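Local coordinates for proline iminopeptidase-related protein (Thermus thermophilus, PDB 2YYS) that is of unknown function but belongs to the alpha/beta hydrolases of peptidase family S33 and may act as a peptidase, at residues Leu15-Phe29 with Gly52-Ser66. Numbering follows the deposited sequence.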
ATOM      1  N   LEU A  15      16.603  -3.473  -5.248  1.00 20.10           N
ATOM      2  CA  LEU A  15      15.658  -2.711  -4.450  1.00 19.11           C
ATOM      3  C   LEU A  15      16.362  -1.810  -3.438  1.00 18.22           C
ATOM      4  O   LEU A  15      17.305  -2.219  -2.776  1.00 17.88           O
ATOM      5  CB  LEU A  15      14.717  -3.663  -3.717  1.00 18.91           C
ATOM      6  CG  LEU A  15      14.006  -4.731  -4.551  1.00 19.18           C
ATOM      7  CD1 LEU A  15      13.155  -5.609  -3.664  1.00 18.94           C
ATOM      8  CD2 LEU A  15      13.156  -4.131  -5.640  1.00 19.99           C
ATOM      9  N   TYR A  16      15.892  -0.571  -3.339  1.00 17.77           N
ATOM     10  CA  TYR A  16      16.252   0.311  -2.241  1.00 17.14           C
ATOM     11  C   TYR A  16      15.576  -0.207  -0.964  1.00 17.31           C
ATOM     12  O   TYR A  16      14.355  -0.320  -0.899  1.00 17.03           O
ATOM     13  CB  TYR A  16      15.836   1.753  -2.534  1.00 16.86           C
ATOM     14  CG  TYR A  16      16.113   2.652  -1.375  1.00 15.79           C
ATOM     15  CD1 TYR A  16      17.372   3.231  -1.189  1.00 13.13           C
ATOM     16  CD2 TYR A  16      15.117   2.915  -0.443  1.00 14.55           C
ATOM     17  CE1 TYR A  16      17.613   4.057  -0.094  1.00 13.84           C
ATOM     18  CE2 TYR A  16      15.351   3.706   0.639  1.00 15.18           C
ATOM     19  CZ  TYR A  16      16.598   4.285   0.823  1.00 15.43           C
ATOM     20  OH  TYR A  16      16.795   5.073   1.944  1.00 14.63           O
ATOM     21  N   VAL A  17      16.387  -0.521   0.044  1.00 16.99           N
ATOM     22  CA  VAL A  17      15.915  -1.144   1.266  1.00 17.39           C
ATOM     23  C   VAL A  17      16.400  -0.360   2.471  1.00 17.50           C
ATOM     24  O   VAL A  17      17.561   0.043   2.525  1.00 17.46           O
ATOM     25  CB  VAL A  17      16.425  -2.612   1.358  1.00 17.45           C
ATOM     26  CG1 VAL A  17      16.055  -3.243   2.678  1.00 18.09           C
ATOM     27  CG2 VAL A  17      15.857  -3.445   0.209  1.00 17.26           C
ATOM     28  N   GLU A  18      15.496  -0.130   3.419  1.00 17.76           N
ATOM     29  CA  GLU A  18      15.826   0.392   4.743  1.00 18.24           C
ATOM     30  C   GLU A  18      15.378  -0.648   5.763  1.00 18.06           C
ATOM     31  O   GLU A  18      14.184  -0.835   6.012  1.00 17.65           O
ATOM     32  CB  GLU A  18      15.141   1.730   5.008  1.00 18.39           C
ATOM     33  CG  GLU A  18      15.377   2.768   3.914  1.00 19.57           C
ATOM     34  CD  GLU A  18      14.596   4.061   4.125  1.00 20.35           C
ATOM     35  OE1 GLU A  18      13.594   4.038   4.860  1.00 20.31           O
ATOM     36  OE2 GLU A  18      14.979   5.102   3.531  1.00 20.46           O
ATOM     37  N   ASP A  19      16.365  -1.339   6.308  1.00 18.26           N
ATOM     38  CA  ASP A  19      16.202  -2.420   7.248  1.00 18.60           C
ATOM     39  C   ASP A  19      16.455  -1.842   8.632  1.00 19.24           C
ATOM     40  O   ASP A  19      17.597  -1.576   9.013  1.00 19.05           O
ATOM     41  CB  ASP A  19      17.210  -3.506   6.865  1.00 18.63           C
ATOM     42  CG  ASP A  19      17.167  -4.712   7.763  1.00 19.04           C
ATOM     43  OD1 ASP A  19      16.345  -4.786   8.702  1.00 17.76           O
ATOM     44  OD2 ASP A  19      17.967  -5.651   7.588  1.00 20.99           O
ATOM     45  N   VAL A  20      15.383  -1.672   9.395  1.00 20.14           N
ATOM     46  CA  VAL A  20      15.395  -0.841  10.597  1.00 21.36           C
ATOM     47  C   VAL A  20      14.930  -1.602  11.831  1.00 22.07           C
ATOM     48  O   VAL A  20      13.969  -2.355  11.761  1.00 22.52           O
ATOM     49  CB  VAL A  20      14.460   0.363  10.369  1.00 21.71           C
ATOM     50  CG1 VAL A  20      14.348   1.219  11.579  1.00 22.76           C
ATOM     51  CG2 VAL A  20      14.975   1.196   9.193  1.00 21.82           C
ATOM     52  N   GLY A  21      15.585  -1.376  12.968  1.00 22.40           N
ATOM     53  CA  GLY A  21      15.202  -2.012  14.220  1.00 22.49           C
ATOM     54  C   GLY A  21      16.020  -3.258  14.544  1.00 22.75           C
ATOM     55  O   GLY A  21      16.878  -3.661  13.763  1.00 21.50           O
ATOM     56  N   PRO A  22      15.769  -3.856  15.711  1.00 23.67           N
ATOM     57  CA  PRO A  22      16.556  -5.007  16.178  1.00 24.21           C
ATOM     58  C   PRO A  22      16.564  -6.142  15.157  1.00 24.47           C
ATOM     59  O   PRO A  22      15.510  -6.534  14.676  1.00 24.07           O
ATOM     60  CB  PRO A  22      15.864  -5.439  17.485  1.00 24.50           C
ATOM     61  CG  PRO A  22      14.728  -4.524  17.719  1.00 24.95           C
ATOM     62  CD  PRO A  22      14.708  -3.464  16.656  1.00 23.96           C
ATOM     63  N   VAL A  23      17.744  -6.649  14.830  1.00 25.09           N
ATOM     64  CA  VAL A  23      17.897  -7.643  13.772  1.00 26.31           C
ATOM     65  C   VAL A  23      17.170  -8.966  14.077  1.00 26.89           C
ATOM     66  O   VAL A  23      16.771  -9.682  13.168  1.00 26.92           O
ATOM     67  CB  VAL A  23      19.402  -7.903  13.457  1.00 26.32           C
ATOM     68  CG1 VAL A  23      20.104  -8.695  14.582  1.00 27.47           C
ATOM     69  CG2 VAL A  23      19.550  -8.604  12.133  1.00 26.83           C
ATOM     70  N   GLU A  24      16.999  -9.266  15.357  1.00 27.98           N
ATOM     71  CA  GLU A  24      16.359 -10.500  15.791  1.00 29.36           C
ATOM     72  C   GLU A  24      14.912 -10.262  16.246  1.00 28.78           C
ATOM     73  O   GLU A  24      14.220 -11.201  16.615  1.00 29.90           O
ATOM     74  CB  GLU A  24      17.222 -11.186  16.875  1.00 30.12           C
ATOM     75  CG  GLU A  24      18.333 -12.048  16.260  1.00 33.60           C
ATOM     76  CD  GLU A  24      19.502 -12.402  17.195  1.00 38.82           C
ATOM     77  OE1 GLU A  24      19.714 -11.740  18.241  1.00 41.66           O
ATOM     78  OE2 GLU A  24      20.240 -13.361  16.861  1.00 41.17           O
ATOM     79  N   GLY A  25      14.445  -9.017  16.172  1.00 27.70           N
ATOM     80  CA  GLY A  25      13.066  -8.692  16.503  1.00 26.54           C
ATOM     81  C   GLY A  25      12.076  -9.246  15.491  1.00 25.10           C
ATOM     82  O   GLY A  25      12.468  -9.680  14.407  1.00 24.73           O
ATOM     83  N   PRO A  26      10.791  -9.227  15.833  1.00 23.46           N
ATOM     84  CA  PRO A  26       9.746  -9.707  14.920  1.00 22.37           C
ATOM     85  C   PRO A  26       9.692  -8.830  13.679  1.00 21.29           C
ATOM     86  O   PRO A  26       9.732  -7.622  13.819  1.00 20.98           O
ATOM     87  CB  PRO A  26       8.464  -9.587  15.741  1.00 22.15           C
ATOM     88  CG  PRO A  26       8.774  -8.638  16.834  1.00 23.62           C
ATOM     89  CD  PRO A  26      10.243  -8.737  17.105  1.00 23.95           C
ATOM     90  N   ALA A  27       9.602  -9.434  12.501  1.00 19.89           N
ATOM     91  CA  ALA A  27       9.827  -8.729  11.253  1.00 19.32           C
ATOM     92  C   ALA A  27       8.523  -8.316  10.567  1.00 18.96           C
ATOM     93  O   ALA A  27       7.559  -9.086  10.539  1.00 17.65           O
ATOM     94  CB  ALA A  27      10.642  -9.590  10.335  1.00 19.55           C
ATOM     95  N   LEU A  28       8.514  -7.092  10.027  1.00 18.64           N
ATOM     96  CA  LEU A  28       7.437  -6.575   9.181  1.00 18.45           C
ATOM     97  C   LEU A  28       8.009  -6.037   7.899  1.00 18.27           C
ATOM     98  O   LEU A  28       8.996  -5.303   7.933  1.00 18.63           O
ATOM     99  CB  LEU A  28       6.704  -5.427   9.884  1.00 18.42           C
ATOM    100  CG  LEU A  28       6.060  -5.817  11.201  1.00 18.78           C
ATOM    101  CD1 LEU A  28       5.597  -4.597  11.957  1.00 19.70           C
ATOM    102  CD2 LEU A  28       4.891  -6.763  10.933  1.00 19.45           C
ATOM    103  N   PHE A  29       7.388  -6.399   6.776  1.00 17.54           N
ATOM    104  CA  PHE A  29       7.723  -5.848   5.481  1.00 17.53           C
ATOM    105  C   PHE A  29       6.660  -4.838   5.072  1.00 17.57           C
ATOM    106  O   PHE A  29       5.462  -5.078   5.251  1.00 17.15           O
ATOM    107  CB  PHE A  29       7.852  -6.972   4.454  1.00 18.22           C
ATOM    108  CG  PHE A  29       9.152  -7.714   4.559  1.00 19.19           C
ATOM    109  CD1 PHE A  29      10.115  -7.593   3.590  1.00 20.70           C
ATOM    110  CD2 PHE A  29       9.428  -8.482   5.673  1.00 21.71           C
ATOM    111  CE1 PHE A  29      11.326  -8.259   3.704  1.00 22.03           C
ATOM    112  CE2 PHE A  29      10.639  -9.145   5.791  1.00 23.48           C
ATOM    113  CZ  PHE A  29      11.586  -9.025   4.815  1.00 21.97           C
ATOM    114  N   GLY A  52      10.998  -1.862  18.321  1.00 28.60           N
ATOM    115  CA  GLY A  52      10.889  -3.266  18.701  1.00 28.20           C
ATOM    116  C   GLY A  52      10.284  -4.184  17.632  1.00 27.21           C
ATOM    117  O   GLY A  52      10.019  -5.364  17.899  1.00 28.82           O
ATOM    118  N   PHE A  53      10.038  -3.668  16.433  1.00 24.91           N
ATOM    119  CA  PHE A  53       9.922  -4.532  15.268  1.00 23.09           C
ATOM    120  C   PHE A  53      11.171  -4.332  14.428  1.00 21.93           C
ATOM    121  O   PHE A  53      11.790  -3.281  14.464  1.00 20.74           O
ATOM    122  CB  PHE A  53       8.697  -4.197  14.428  1.00 22.81           C
ATOM    123  CG  PHE A  53       7.393  -4.668  15.011  1.00 22.72           C
ATOM    124  CD1 PHE A  53       6.922  -5.951  14.757  1.00 23.00           C
ATOM    125  CD2 PHE A  53       6.619  -3.815  15.781  1.00 23.17           C
ATOM    126  CE1 PHE A  53       5.700  -6.372  15.270  1.00 22.84           C
ATOM    127  CE2 PHE A  53       5.404  -4.233  16.305  1.00 25.00           C
ATOM    128  CZ  PHE A  53       4.942  -5.510  16.050  1.00 23.80           C
ATOM    129  N   ARG A  54      11.552  -5.363  13.693  1.00 21.15           N
ATOM    130  CA  ARG A  54      12.454  -5.199  12.575  1.00 20.43           C
ATOM    131  C   ARG A  54      11.587  -4.861  11.375  1.00 20.16           C
ATOM    132  O   ARG A  54      10.793  -5.688  10.919  1.00 20.25           O
ATOM    133  CB  ARG A  54      13.224  -6.479  12.317  1.00 20.50           C
ATOM    134  CG  ARG A  54      14.213  -6.377  11.181  1.00 20.28           C
ATOM    135  CD  ARG A  54      14.960  -7.639  10.960  1.00 21.10           C
ATOM    136  NE  ARG A  54      15.911  -7.535   9.870  1.00 20.56           N
ATOM    137  CZ  ARG A  54      16.645  -8.538   9.432  1.00 21.66           C
ATOM    138  NH1 ARG A  54      16.543  -9.738   9.985  1.00 24.98           N
ATOM    139  NH2 ARG A  54      17.488  -8.349   8.438  1.00 21.59           N
ATOM    140  N   VAL A  55      11.725  -3.643  10.869  1.00 19.06           N
ATOM    141  CA  VAL A  55      10.889  -3.170   9.787  1.00 18.66           C
ATOM    142  C   VAL A  55      11.729  -2.981   8.520  1.00 18.00           C
ATOM    143  O   VAL A  55      12.731  -2.256   8.509  1.00 17.28           O
ATOM    144  CB  VAL A  55      10.206  -1.848  10.143  1.00 18.52           C
ATOM    145  CG1 VAL A  55       9.157  -1.513   9.107  1.00 19.36           C
ATOM    146  CG2 VAL A  55       9.592  -1.921  11.512  1.00 19.11           C
ATOM    147  N   VAL A  56      11.284  -3.621   7.452  1.00 17.14           N
ATOM    148  CA  VAL A  56      11.953  -3.541   6.172  1.00 17.30           C
ATOM    149  C   VAL A  56      11.100  -2.658   5.265  1.00 17.69           C
ATOM    150  O   VAL A  56      10.083  -3.108   4.695  1.00 18.70           O
ATOM    151  CB  VAL A  56      12.149  -4.953   5.581  1.00 16.88           C
ATOM    152  CG1 VAL A  56      12.904  -4.887   4.270  1.00 17.29           C
ATOM    153  CG2 VAL A  56      12.886  -5.820   6.563  1.00 15.88           C
ATOM    154  N   TYR A  57      11.465  -1.385   5.199  1.00 17.56           N
ATOM    155  CA  TYR A  57      10.871  -0.471   4.235  1.00 17.89           C
ATOM    156  C   TYR A  57      11.633  -0.660   2.942  1.00 17.40           C
ATOM    157  O   TYR A  57      12.853  -0.730   2.947  1.00 18.12           O
ATOM    158  CB  TYR A  57      10.958   0.995   4.691  1.00 17.99           C
ATOM    159  CG  TYR A  57      10.430   1.272   6.083  1.00 18.56           C
ATOM    160  CD1 TYR A  57       9.100   1.593   6.295  1.00 20.08           C
ATOM    161  CD2 TYR A  57      11.274   1.235   7.186  1.00 19.55           C
ATOM    162  CE1 TYR A  57       8.620   1.859   7.580  1.00 19.40           C
ATOM    163  CE2 TYR A  57      10.810   1.496   8.460  1.00 19.14           C
ATOM    164  CZ  TYR A  57       9.480   1.808   8.654  1.00 20.83           C
ATOM    165  OH  TYR A  57       9.023   2.057   9.938  1.00 21.80           O
ATOM    166  N   PHE A  58      10.921  -0.801   1.840  1.00 17.03           N
ATOM    167  CA  PHE A  58      11.581  -0.862   0.553  1.00 16.39           C
ATOM    168  C   PHE A  58      10.758  -0.247  -0.547  1.00 16.37           C
ATOM    169  O   PHE A  58       9.525  -0.150  -0.452  1.00 16.63           O
ATOM    170  CB  PHE A  58      12.019  -2.298   0.214  1.00 16.36           C
ATOM    171  CG  PHE A  58      10.896  -3.243  -0.110  1.00 15.18           C
ATOM    172  CD1 PHE A  58      10.633  -3.596  -1.420  1.00 13.48           C
ATOM    173  CD2 PHE A  58      10.162  -3.851   0.901  1.00 15.39           C
ATOM    174  CE1 PHE A  58       9.624  -4.486  -1.726  1.00 14.88           C
ATOM    175  CE2 PHE A  58       9.141  -4.752   0.602  1.00 14.57           C
ATOM    176  CZ  PHE A  58       8.871  -5.073  -0.706  1.00 13.87           C
ATOM    177  N   ASP A  59      11.462   0.212  -1.576  1.00 16.02           N
ATOM    178  CA  ASP A  59      10.831   0.674  -2.779  1.00 16.65           C
ATOM    179  C   ASP A  59      10.824  -0.496  -3.753  1.00 17.25           C
ATOM    180  O   ASP A  59      11.836  -1.169  -3.943  1.00 17.51           O
ATOM    181  CB  ASP A  59      11.584   1.854  -3.387  1.00 16.58           C
ATOM    182  CG  ASP A  59      11.488   3.108  -2.561  1.00 16.68           C
ATOM    183  OD1 ASP A  59      10.876   3.086  -1.465  1.00 16.43           O
ATOM    184  OD2 ASP A  59      12.014   4.178  -2.942  1.00 16.43           O
ATOM    185  N   GLN A  60       9.684  -0.700  -4.389  1.00 17.71           N
ATOM    186  CA  GLN A  60       9.458  -1.823  -5.269  1.00 18.30           C
ATOM    187  C   GLN A  60      10.280  -1.672  -6.545  1.00 18.79           C
ATOM    188  O   GLN A  60      10.887  -0.618  -6.812  1.00 18.45           O
ATOM    189  CB  GLN A  60       7.959  -1.981  -5.555  1.00 18.36           C
ATOM    190  CG  GLN A  60       7.182  -2.548  -4.349  1.00 18.64           C
ATOM    191  CD  GLN A  60       5.746  -2.039  -4.244  1.00 19.75           C
ATOM    192  OE1 GLN A  60       5.095  -1.808  -5.260  1.00 21.18           O
ATOM    193  NE2 GLN A  60       5.256  -1.861  -3.015  1.00 18.69           N
ATOM    194  N   ARG A  61      10.330  -2.759  -7.297  1.00 18.91           N
ATOM    195  CA  ARG A  61      11.212  -2.872  -8.438  1.00 19.16           C
ATOM    196  C   ARG A  61      10.981  -1.701  -9.384  1.00 19.00           C
ATOM    197  O   ARG A  61       9.840  -1.347  -9.683  1.00 19.24           O
ATOM    198  CB  ARG A  61      11.015  -4.211  -9.146  1.00 19.01           C
ATOM    199  CG  ARG A  61       9.607  -4.450  -9.689  1.00 20.29           C
ATOM    200  CD  ARG A  61       9.533  -5.557 -10.709  1.00 20.14           C
ATOM    201  NE  ARG A  61      10.204  -6.760 -10.233  1.00 20.61           N
ATOM    202  CZ  ARG A  61      10.595  -7.780 -10.998  1.00 22.39           C
ATOM    203  NH1 ARG A  61      11.195  -8.830 -10.445  1.00 21.98           N
ATOM    204  NH2 ARG A  61      10.373  -7.771 -12.307  1.00 22.89           N
ATOM    205  N   GLY A  62      12.076  -1.060  -9.779  1.00 18.28           N
ATOM    206  CA  GLY A  62      12.039   0.051 -10.710  1.00 18.31           C
ATOM    207  C   GLY A  62      11.431   1.335 -10.188  1.00 17.98           C
ATOM    208  O   GLY A  62      11.416   2.340 -10.894  1.00 18.39           O
ATOM    209  N   SER A  63      10.957   1.322  -8.950  1.00 17.99           N
ATOM    210  CA  SER A  63      10.152   2.411  -8.420  1.00 18.13           C
ATOM    211  C   SER A  63      10.917   3.251  -7.412  1.00 18.07           C
ATOM    212  O   SER A  63      11.737   2.729  -6.647  1.00 17.89           O
ATOM    213  CB  SER A  63       8.883   1.862  -7.752  1.00 18.29           C
ATOM    214  OG  SER A  63       8.274   0.857  -8.547  1.00 18.82           O
ATOM    215  N   GLY A  64      10.613   4.546  -7.387  1.00 17.83           N
ATOM    216  CA  GLY A  64      11.169   5.444  -6.393  1.00 18.20           C
ATOM    217  C   GLY A  64      12.683   5.403  -6.435  1.00 18.15           C
ATOM    218  O   GLY A  64      13.271   5.636  -7.483  1.00 17.86           O
ATOM    219  N   ARG A  65      13.289   5.049  -5.307  1.00 18.11           N
ATOM    220  CA  ARG A  65      14.735   5.083  -5.135  1.00 18.28           C
ATOM    221  C   ARG A  65      15.425   3.819  -5.604  1.00 18.90           C
ATOM    222  O   ARG A  65      16.650   3.748  -5.587  1.00 19.50           O
ATOM    223  CB  ARG A  65      15.080   5.337  -3.672  1.00 17.89           C
ATOM    224  CG  ARG A  65      14.560   6.657  -3.165  1.00 17.24           C
ATOM    225  CD  ARG A  65      14.491   6.753  -1.655  1.00 16.75           C
ATOM    226  NE  ARG A  65      13.394   5.957  -1.128  1.00 16.89           N
ATOM    227  CZ  ARG A  65      12.990   5.957   0.129  1.00 16.82           C
ATOM    228  NH1 ARG A  65      13.588   6.721   1.033  1.00 16.93           N
ATOM    229  NH2 ARG A  65      11.989   5.165   0.495  1.00 16.99           N
ATOM    230  N   SER A  66      14.646   2.822  -6.015  1.00 19.21           N
ATOM    231  CA  SER A  66      15.193   1.586  -6.554  1.00 19.75           C
ATOM    232  C   SER A  66      15.744   1.755  -7.957  1.00 20.70           C
ATOM    233  O   SER A  66      15.365   2.661  -8.697  1.00 20.56           O
ATOM    234  CB  SER A  66      14.139   0.469  -6.557  1.00 19.45           C
ATOM    235  OG  SER A  66      13.777   0.141  -5.229  1.00 18.75           O
TER
HETATM  236  O   HOH W   1      11.430   4.739   3.329  1.00 18.99           O
HETATM  237  O   HOH W   2      13.636   7.264   4.249  1.00 26.76           O
HETATM  238  O   HOH W   3      14.468 -10.611  12.254  1.00 30.15           O
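R54 meets the carboxylate of D19 side-on: NE bonds to OD1 of D19 at 3.0 Å and NH2 to OD2 of D19 at 2.9 Å, the two flat groups only 12° from coplanar. With CG anti to the backbone N (chi1 -179°) and every later torsion extended, the arginine rises from the face that also carries D19 and leans across to strand 15-20, where its edge meets the acid. CG2 of V23 lies over one guanidinium face, and a water at the edge joins NH1 to the carbonyl oxygens of V23 and G25. Replacing R54 by alanine would probably cost D19 this two-bond partner, leaving its salt bridge to R2, and deprive the P22-G25 turn of its water-mediated tie.

At the far end, the planes of the Y16 ring and the R65 guanidinium are 28° apart, CE2 of Y16 standing 3.3 Å from CZ of R65, over the centre of the group. D59 holds that guanidinium side-on through NE and NH2, fixing its plane. E18 OE2, well out of this plane, pairs with R65 by charge alone; two waters bridge them, and R43 also pairs with E18.

In the middle, V56 packs over one face of the F29 ring; near R54, but with L28 on the opposite face of the sheet, CD1 of L28 sits 3.6 Å from the centroid of the F53 ring, above its face.

Strand 54-58, with its flanking loops, neighbours two strands: antiparallel to 15-20, with E18 N bonded to Y57 O at 2.8 Å, and parallel to 27-29, where R54 O and L28 O accept in turn. The parallel pair belongs to a beta-alpha-beta unit through helix 40-46. Helix 78-91 packs on V17, F29 and F58, and strand 3-9 borders 14-20 at the sheet's edge.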